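Long-range contacts in Rho GTPase-activating protein 15 (Homo sapiens, PDB 3BYI), which switches off Rho-type GTPases, RAC1 among them, by driving them to the inactive GDP-bound state, work done by the RhoGAP domain that this chain holds: residues A[13-18]-A[69-74]; A[106-111]-A[177-182]. All blocks are in the same frame, centred on the assembly; numbering follows the deposited sequence.

Contact 1 (A[13-18]-A[69-74])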
ATOM      1  N   GLY A  13       5.958  20.175 -20.490  1.00 66.77           N
ATOM      2  CA  GLY A  13       6.938  19.335 -19.816  1.00 65.54           C
ATOM      3  C   GLY A  13       7.185  19.741 -18.376  1.00 65.12           C
ATOM      4  O   GLY A  13       8.038  19.154 -17.714  1.00 65.28           O
ATOM      5  N   LEU A  14       6.437  20.728 -17.879  1.00 64.16           N
ATOM      6  CA  LEU A  14       6.673  21.293 -16.543  1.00 64.19           C
ATOM      7  C   LEU A  14       6.185  20.397 -15.376  1.00 64.63           C
ATOM      8  O   LEU A  14       6.818  20.348 -14.314  1.00 64.89           O
ATOM      9  CB  LEU A  14       6.037  22.684 -16.453  1.00 63.16           C
ATOM     10  N   ILE A  15       5.050  19.715 -15.569  1.00 66.17           N
ATOM     11  CA  ILE A  15       4.475  18.795 -14.574  1.00 65.41           C
ATOM     12  C   ILE A  15       4.362  17.410 -15.191  1.00 65.40           C
ATOM     13  O   ILE A  15       3.523  17.173 -16.047  1.00 67.38           O
ATOM     14  CB  ILE A  15       3.073  19.225 -14.110  1.00 65.38           C
ATOM     15  CG1 ILE A  15       3.135  20.535 -13.335  1.00 70.24           C
ATOM     16  CG2 ILE A  15       2.454  18.184 -13.194  1.00 68.54           C
ATOM     17  CD1 ILE A  15       1.778  20.963 -12.788  1.00 69.00           C
ATOM     18  N   LYS A  16       5.214  16.502 -14.735  1.00 64.64           N
ATOM     19  CA  LYS A  16       5.299  15.156 -15.281  1.00 64.16           C
ATOM     20  C   LYS A  16       4.101  14.273 -14.946  1.00 61.20           C
ATOM     21  O   LYS A  16       3.627  13.562 -15.822  1.00 56.32           O
ATOM     22  CB  LYS A  16       6.588  14.471 -14.795  1.00 65.24           C
ATOM     23  CG  LYS A  16       7.810  14.643 -15.696  1.00 68.50           C
ATOM     24  CD  LYS A  16       9.003  13.822 -15.168  1.00 67.40           C
ATOM     25  CE  LYS A  16       9.864  13.297 -16.293  1.00 76.60           C
ATOM     26  NZ  LYS A  16      11.303  13.283 -15.918  1.00 87.77           N
ATOM     27  N   ASP A  17       3.639  14.304 -13.689  1.00 60.65           N
ATOM     28  CA  ASP A  17       2.608  13.352 -13.172  1.00 62.03           C
ATOM     29  C   ASP A  17       2.967  11.894 -13.457  1.00 61.41           C
ATOM     30  O   ASP A  17       2.109  11.064 -13.790  1.00 62.04           O
ATOM     31  CB  ASP A  17       1.225  13.635 -13.745  1.00 63.95           C
ATOM     32  CG  ASP A  17       0.352  14.445 -12.824  1.00 64.04           C
ATOM     33  OD1 ASP A  17       0.486  14.322 -11.605  1.00 60.70           O
ATOM     34  OD2 ASP A  17      -0.513  15.180 -13.343  1.00 70.13           O
ATOM     35  N   GLN A  18       4.246  11.594 -13.293  1.00 60.72           N
ATOM     36  CA  GLN A  18       4.828  10.371 -13.797  1.00 57.58           C
ATOM     37  C   GLN A  18       4.426   9.111 -13.005  1.00 54.36           C
ATOM     38  O   GLN A  18       4.154   8.092 -13.619  1.00 52.58           O
ATOM     39  CB  GLN A  18       6.350  10.529 -13.829  1.00 56.07           C
ATOM     40  CG  GLN A  18       7.044   9.501 -14.699  1.00 53.75           C
ATOM     41  CD  GLN A  18       6.598   9.567 -16.146  1.00 56.72           C
ATOM     42  OE1 GLN A  18       6.711  10.605 -16.784  1.00 50.34           O
ATOM     43  NE2 GLN A  18       6.083   8.457 -16.666  1.00 44.41           N
ATOM     44  N   LEU A  69       5.485  16.017  -1.160  1.00 44.99           N
ATOM     45  CA  LEU A  69       6.249  14.768  -1.316  1.00 44.83           C
ATOM     46  C   LEU A  69       5.857  14.079  -2.630  1.00 45.69           C
ATOM     47  O   LEU A  69       6.715  13.712  -3.446  1.00 44.93           O
ATOM     48  CB  LEU A  69       5.983  13.812  -0.146  1.00 47.32           C
ATOM     49  CG  LEU A  69       7.092  12.808   0.234  1.00 55.72           C
ATOM     50  CD1 LEU A  69       6.648  11.866   1.402  1.00 46.04           C
ATOM     51  CD2 LEU A  69       7.614  12.006  -0.935  1.00 48.92           C
ATOM     52  N   ARG A  70       4.559  13.909  -2.827  1.00 43.99           N
ATOM     53  CA  ARG A  70       4.001  13.350  -4.071  1.00 42.84           C
ATOM     54  C   ARG A  70       4.470  14.110  -5.307  1.00 43.38           C
ATOM     55  O   ARG A  70       4.839  13.512  -6.322  1.00 41.77           O
ATOM     56  CB  ARG A  70       2.490  13.402  -4.001  1.00 43.50           C
ATOM     57  CG  ARG A  70       1.759  13.034  -5.258  1.00 45.27           C
ATOM     58  CD  ARG A  70       0.312  13.148  -4.976  1.00 42.54           C
ATOM     59  NE  ARG A  70      -0.529  12.830  -6.095  1.00 38.95           N
ATOM     60  CZ  ARG A  70      -0.720  13.642  -7.134  1.00 42.94           C
ATOM     61  NH1 ARG A  70      -0.127  14.814  -7.188  1.00 46.06           N
ATOM     62  NH2 ARG A  70      -1.524  13.285  -8.116  1.00 38.98           N
ATOM     63  N   PHE A  71       4.471  15.433  -5.215  1.00 45.51           N
ATOM     64  CA  PHE A  71       4.867  16.256  -6.351  1.00 45.82           C
ATOM     65  C   PHE A  71       6.325  16.034  -6.741  1.00 47.27           C
ATOM     66  O   PHE A  71       6.672  15.870  -7.914  1.00 45.47           O
ATOM     67  CB  PHE A  71       4.706  17.735  -6.040  1.00 46.66           C
ATOM     68  CG  PHE A  71       5.059  18.625  -7.203  1.00 49.56           C
ATOM     69  CD1 PHE A  71       4.091  18.957  -8.152  1.00 53.15           C
ATOM     70  CD2 PHE A  71       6.357  19.094  -7.378  1.00 51.32           C
ATOM     71  CE1 PHE A  71       4.394  19.758  -9.241  1.00 49.59           C
ATOM     72  CE2 PHE A  71       6.677  19.925  -8.469  1.00 56.30           C
ATOM     73  CZ  PHE A  71       5.689  20.249  -9.402  1.00 50.76           C
ATOM     74  N   ILE A  72       7.193  16.090  -5.735  1.00 49.77           N
ATOM     75  CA  ILE A  72       8.621  15.839  -5.934  1.00 48.87           C
ATOM     76  C   ILE A  72       8.832  14.465  -6.597  1.00 47.51           C
ATOM     77  O   ILE A  72       9.620  14.311  -7.525  1.00 47.84           O
ATOM     78  CB  ILE A  72       9.413  15.938  -4.595  1.00 49.59           C
ATOM     79  CG1 ILE A  72       9.606  17.418  -4.193  1.00 50.98           C
ATOM     80  CG2 ILE A  72      10.720  15.217  -4.697  1.00 50.51           C
ATOM     81  CD1 ILE A  72      10.139  17.608  -2.727  1.00 52.64           C
ATOM     82  N   VAL A  73       8.106  13.462  -6.130  1.00 48.25           N
ATOM     83  CA  VAL A  73       8.227  12.112  -6.691  1.00 48.02           C
ATOM     84  C   VAL A  73       7.715  12.055  -8.147  1.00 49.29           C
ATOM     85  O   VAL A  73       8.325  11.405  -9.021  1.00 49.77           O
ATOM     86  CB  VAL A  73       7.458  11.066  -5.830  1.00 49.16           C
ATOM     87  CG1 VAL A  73       7.372   9.688  -6.532  1.00 48.72           C
ATOM     88  CG2 VAL A  73       8.101  10.916  -4.446  1.00 46.52           C
ATOM     89  N   ASN A  74       6.591  12.724  -8.399  1.00 47.86           N
ATOM     90  CA  ASN A  74       6.046  12.820  -9.741  1.00 49.05           C
ATOM     91  C   ASN A  74       6.974  13.571 -10.714  1.00 51.01           C
ATOM     92  O   ASN A  74       7.056  13.213 -11.901  1.00 52.69           O
ATOM     93  CB  ASN A  74       4.637  13.474  -9.731  1.00 48.22           C
ATOM     94  CG  ASN A  74       3.499  12.461  -9.612  1.00 43.60           C
ATOM     95  OD1 ASN A  74       3.682  11.280  -9.842  1.00 48.20           O
ATOM     96  ND2 ASN A  74       2.314  12.938  -9.276  1.00 42.42           N
TER

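Contact 2 (A[106-111]-A[177-182])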
ATOM      1  N   PRO A 106      -6.438  -1.326  -7.704  1.00 46.25           N
ATOM      2  CA  PRO A 106      -5.809  -1.653  -6.425  1.00 43.62           C
ATOM      3  C   PRO A 106      -4.733  -2.751  -6.476  1.00 44.00           C
ATOM      4  O   PRO A 106      -4.691  -3.549  -7.407  1.00 42.35           O
ATOM      5  CB  PRO A 106      -7.011  -2.043  -5.514  1.00 43.62           C
ATOM      6  CG  PRO A 106      -8.198  -2.157  -6.396  1.00 43.51           C
ATOM      7  CD  PRO A 106      -7.901  -1.523  -7.708  1.00 45.74           C
ATOM      8  N   LEU A 107      -3.881  -2.792  -5.440  1.00 45.42           N
ATOM      9  CA  LEU A 107      -2.838  -3.816  -5.334  1.00 43.87           C
ATOM     10  C   LEU A 107      -3.417  -5.223  -5.503  1.00 44.54           C
ATOM     11  O   LEU A 107      -2.817  -6.079  -6.149  1.00 45.47           O
ATOM     12  CB  LEU A 107      -2.103  -3.713  -3.995  1.00 44.02           C
ATOM     13  CG  LEU A 107      -0.885  -4.636  -3.752  1.00 46.36           C
ATOM     14  CD1 LEU A 107       0.171  -4.452  -4.820  1.00 39.81           C
ATOM     15  CD2 LEU A 107      -0.285  -4.423  -2.330  1.00 34.67           C
ATOM     16  N   PHE A 108      -4.569  -5.441  -4.888  1.00 43.06           N
ATOM     17  CA  PHE A 108      -5.323  -6.668  -5.060  1.00 43.74           C
ATOM     18  C   PHE A 108      -6.212  -6.459  -6.276  1.00 44.29           C
ATOM     19  O   PHE A 108      -7.195  -5.682  -6.186  1.00 45.68           O
ATOM     20  CB  PHE A 108      -6.200  -6.913  -3.821  1.00 42.17           C
ATOM     21  CG  PHE A 108      -5.434  -7.375  -2.620  1.00 41.81           C
ATOM     22  CD1 PHE A 108      -4.617  -6.492  -1.906  1.00 41.23           C
ATOM     23  CD2 PHE A 108      -5.530  -8.679  -2.195  1.00 41.75           C
ATOM     24  CE1 PHE A 108      -3.912  -6.909  -0.801  1.00 39.03           C
ATOM     25  CE2 PHE A 108      -4.815  -9.112  -1.101  1.00 41.52           C
ATOM     26  CZ  PHE A 108      -4.016  -8.229  -0.391  1.00 45.19           C
ATOM     27  N   PRO A 109      -5.892  -7.115  -7.416  1.00 43.24           N
ATOM     28  CA  PRO A 109      -6.707  -6.819  -8.572  1.00 45.11           C
ATOM     29  C   PRO A 109      -8.180  -7.181  -8.374  1.00 47.29           C
ATOM     30  O   PRO A 109      -8.523  -8.182  -7.732  1.00 47.22           O
ATOM     31  CB  PRO A 109      -6.058  -7.653  -9.699  1.00 44.52           C
ATOM     32  CG  PRO A 109      -4.646  -7.958  -9.183  1.00 43.23           C
ATOM     33  CD  PRO A 109      -4.852  -8.119  -7.726  1.00 42.33           C
ATOM     34  N   TYR A 110      -9.026  -6.332  -8.935  1.00 50.08           N
ATOM     35  CA  TYR A 110     -10.462  -6.548  -9.002  1.00 53.49           C
ATOM     36  C   TYR A 110     -10.815  -7.957  -9.532  1.00 50.36           C
ATOM     37  O   TYR A 110     -11.744  -8.597  -9.031  1.00 51.69           O
ATOM     38  CB  TYR A 110     -11.107  -5.512  -9.958  1.00 57.74           C
ATOM     39  CG  TYR A 110     -10.979  -4.018  -9.641  1.00 58.08           C
ATOM     40  CD1 TYR A 110     -11.501  -3.485  -8.466  1.00 62.10           C
ATOM     41  CD2 TYR A 110     -10.403  -3.127 -10.580  1.00 63.42           C
ATOM     42  CE1 TYR A 110     -11.422  -2.112  -8.188  1.00 68.09           C
ATOM     43  CE2 TYR A 110     -10.322  -1.737 -10.326  1.00 62.64           C
ATOM     44  CZ  TYR A 110     -10.831  -1.238  -9.118  1.00 69.62           C
ATOM     45  OH  TYR A 110     -10.731   0.126  -8.829  1.00 66.06           O
ATOM     46  N   SER A 111     -10.111  -8.428 -10.568  1.00 47.81           N
ATOM     47  CA  SER A 111     -10.385  -9.788 -11.091  1.00 46.97           C
ATOM     48  C   SER A 111     -10.168 -10.877 -10.020  1.00 49.55           C
ATOM     49  O   SER A 111     -10.838 -11.905 -10.038  1.00 54.09           O
ATOM     50  CB  SER A 111      -9.574 -10.091 -12.346  1.00 45.77           C
ATOM     51  OG  SER A 111      -8.186  -9.954 -12.158  1.00 48.41           O
ATOM     52  N   PRO A 177      -9.118  -1.191   3.008  1.00 46.48           N
ATOM     53  CA  PRO A 177      -9.586  -0.258   1.995  1.00 48.09           C
ATOM     54  C   PRO A 177      -8.478   0.248   1.056  1.00 47.26           C
ATOM     55  O   PRO A 177      -8.752   0.498  -0.102  1.00 48.55           O
ATOM     56  CB  PRO A 177     -10.156   0.903   2.830  1.00 47.92           C
ATOM     57  CG  PRO A 177     -10.364   0.360   4.183  1.00 47.50           C
ATOM     58  CD  PRO A 177      -9.362  -0.708   4.374  1.00 46.29           C
ATOM     59  N   THR A 178      -7.264   0.422   1.581  1.00 46.93           N
ATOM     60  CA  THR A 178      -6.134   0.961   0.823  1.00 47.50           C
ATOM     61  C   THR A 178      -5.678  -0.003  -0.298  1.00 45.62           C
ATOM     62  O   THR A 178      -5.329   0.437  -1.377  1.00 45.51           O
ATOM     63  CB  THR A 178      -4.961   1.317   1.835  1.00 49.93           C
ATOM     64  OG1 THR A 178      -5.342   2.444   2.643  1.00 46.55           O
ATOM     65  CG2 THR A 178      -3.679   1.652   1.163  1.00 41.77           C
ATOM     66  N   LEU A 179      -5.718  -1.305  -0.026  1.00 45.94           N
ATOM     67  CA  LEU A 179      -5.119  -2.312  -0.898  1.00 42.17           C
ATOM     68  C   LEU A 179      -6.137  -3.106  -1.715  1.00 43.51           C
ATOM     69  O   LEU A 179      -5.803  -3.638  -2.774  1.00 43.50           O
ATOM     70  CB  LEU A 179      -4.238  -3.244  -0.048  1.00 45.85           C
ATOM     71  CG  LEU A 179      -3.102  -2.560   0.765  1.00 41.82           C
ATOM     72  CD1 LEU A 179      -2.367  -3.565   1.522  1.00 43.22           C
ATOM     73  CD2 LEU A 179      -2.130  -1.841  -0.106  1.00 35.08           C
ATOM     74  N   LEU A 180      -7.374  -3.191  -1.227  1.00 44.04           N
ATOM     75  CA  LEU A 180      -8.430  -3.947  -1.900  1.00 44.92           C
ATOM     76  C   LEU A 180      -9.559  -3.056  -2.449  1.00 46.17           C
ATOM     77  O   LEU A 180     -10.208  -3.393  -3.459  1.00 46.49           O
ATOM     78  CB  LEU A 180      -8.996  -4.996  -0.953  1.00 46.56           C
ATOM     79  CG  LEU A 180      -8.027  -6.129  -0.582  1.00 47.16           C
ATOM     80  CD1 LEU A 180      -7.419  -6.074   0.846  1.00 37.58           C
ATOM     81  CD2 LEU A 180      -8.729  -7.429  -0.796  1.00 35.73           C
ATOM     82  N   ARG A 181      -9.806  -1.916  -1.810  1.00 49.65           N
ATOM     83  CA  ARG A 181     -10.734  -0.919  -2.398  1.00 53.47           C
ATOM     84  C   ARG A 181     -12.083  -1.540  -2.801  1.00 52.67           C
ATOM     85  O   ARG A 181     -12.648  -1.218  -3.836  1.00 53.07           O
ATOM     86  CB  ARG A 181     -10.072  -0.264  -3.624  1.00 53.09           C
ATOM     87  CG  ARG A 181     -10.652   1.073  -4.095  1.00 56.78           C
ATOM     88  CD  ARG A 181      -9.964   1.523  -5.398  1.00 49.56           C
ATOM     89  NE  ARG A 181      -8.562   1.840  -5.189  1.00 45.40           N
ATOM     90  CZ  ARG A 181      -7.687   2.140  -6.146  1.00 47.39           C
ATOM     91  NH1 ARG A 181      -8.067   2.182  -7.418  1.00 45.40           N
ATOM     92  NH2 ARG A 181      -6.422   2.408  -5.814  1.00 47.18           N
ATOM     93  N   ALA A 182     -12.605  -2.407  -1.938  1.00 57.72           N
ATOM     94  CA  ALA A 182     -13.765  -3.250  -2.264  1.00 57.32           C
ATOM     95  C   ALA A 182     -15.096  -2.689  -1.800  1.00 54.33           C
ATOM     96  O   ALA A 182     -16.126  -3.301  -2.057  1.00 51.85           O
ATOM     97  CB  ALA A 182     -13.559  -4.666  -1.694  1.00 57.56           C
TER
HETATM   98  O   HOH W   1      -4.120  -0.081  -3.600  1.00 30.66           O
HETATM   99  O   HOH W   2      -9.368  -5.404  -4.895  1.00 29.77           O

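Contact 1 (A[13-18]-A[69-74])
N74 at the C-terminal end of helix 63-74 lies against the backbone of D17 and Q18. Its side-chain CG stands 3.8 Å from CA of D17. The carboxylate of D17 and the amide of N74 have their planes nearly perpendicular, 88° apart. D17 OD1 comes within 3.3 Å of N74 ND2, but the angle is too poor for a hydrogen bond. The oxygen of the same amide, OD1, instead accepts from the backbone N of I19 and of F20, so the loop turns round the N74 side chain. Across this contact the backbone O of N74 meets carbon: CB of K16 is 3.2 Å from it and CB of Q18 3.4 Å. The K16 chain bends near its end, and NZ forms a salt bridge with E76.

R70 leaves the helix with CG anti to its N (chi1 172°) and stays extended as far as NE. This brings the guanidinium beneath N74, with ND2 of N74 3.7 Å above one face, offset toward the rim. D17 OD1 is 4.2 Å from R70 NH2 and well out of that plane, so charge alone links them. The salt-bridge partner of R70 is E102. Farther out, CG1 of I15 approaches CE1 of F71 at the ring edge, 4.4 Å away. This is a surface contact of an all-helical RhoGAP domain, in which an N-terminal loop is laid across a helix C-terminus.

Contact 2 (A[106-111]-A[177-182])
F108 turns one ring face to L180 and part of its edge to the carbonyl of L179. CG of L180 sits over the face in a CH-pi contact, 3.8 Å from the F108 ring centroid and 24° off the normal. L179 O lies near the ring plane, 3.2 Å from F108 CD1. With CG beside its own N (chi1 -74°), F108 carries its ring over L180. F116 meets this ring edge-to-face.

P106 serves two other flat groups, the R181 guanidinium and the Y110 ring. Its CD lies 3.7 Å above one face of the R181 guanidinium and also over one face of the Y110 ring, near the rim in both cases. The Y110 ring and the guanidinium are steeply inclined, 73° apart. Y110 OH is 3.6 Å from R181 NH1, approaching obliquely. R181 NH2 donates to the backbone O of L103. An alanine in place of R181 would probably leave the L103 carbonyl without this donor and strip the guanidinium from P106 CD.

The backbones are joined by one direct, fairly straight bond, F108 N to L179 O, 3.0 Å long. Two waters add bridges. One accepts from L107 N and donates to T178 O; the other donates to both F108 O and L180 O. On the inner side, CD2 of L107 and CD2 of L179 touch at 3.9 Å, the two side chains pointing the same way. R181 has positive phi as the chain leaves the helix. This is a largely buried loop-to-helix contact of the all-helical RhoGAP domain: the proline-containing connection between helices 89-102 and 110-120 docks on the C-terminus of helix 168-180 and takes up its last carbonyls.

Overall arrangement
From the N terminus, the chain runs through helix 6-12 into the loop holding 13-18. Contact 1 then closes a loop through helices 24-31 and 37-49 and on to the end of helix 63-74. It ties the loop after helix 6-12 to the end of helix 63-74 at the surface. The chain continues through helix 89-102 to 106-111, where contact 2 opens. That contact closes at 177-182, after helices 110-120, 125-138, 141-159, 161-164 and 168-180. It joins the start of this helical run to its end, nearer the centre of the chain. The two loops follow in series and neither nest nor cross. The centres of contacts 1 and 2 are about 24 Å apart, and the contacts do not touch.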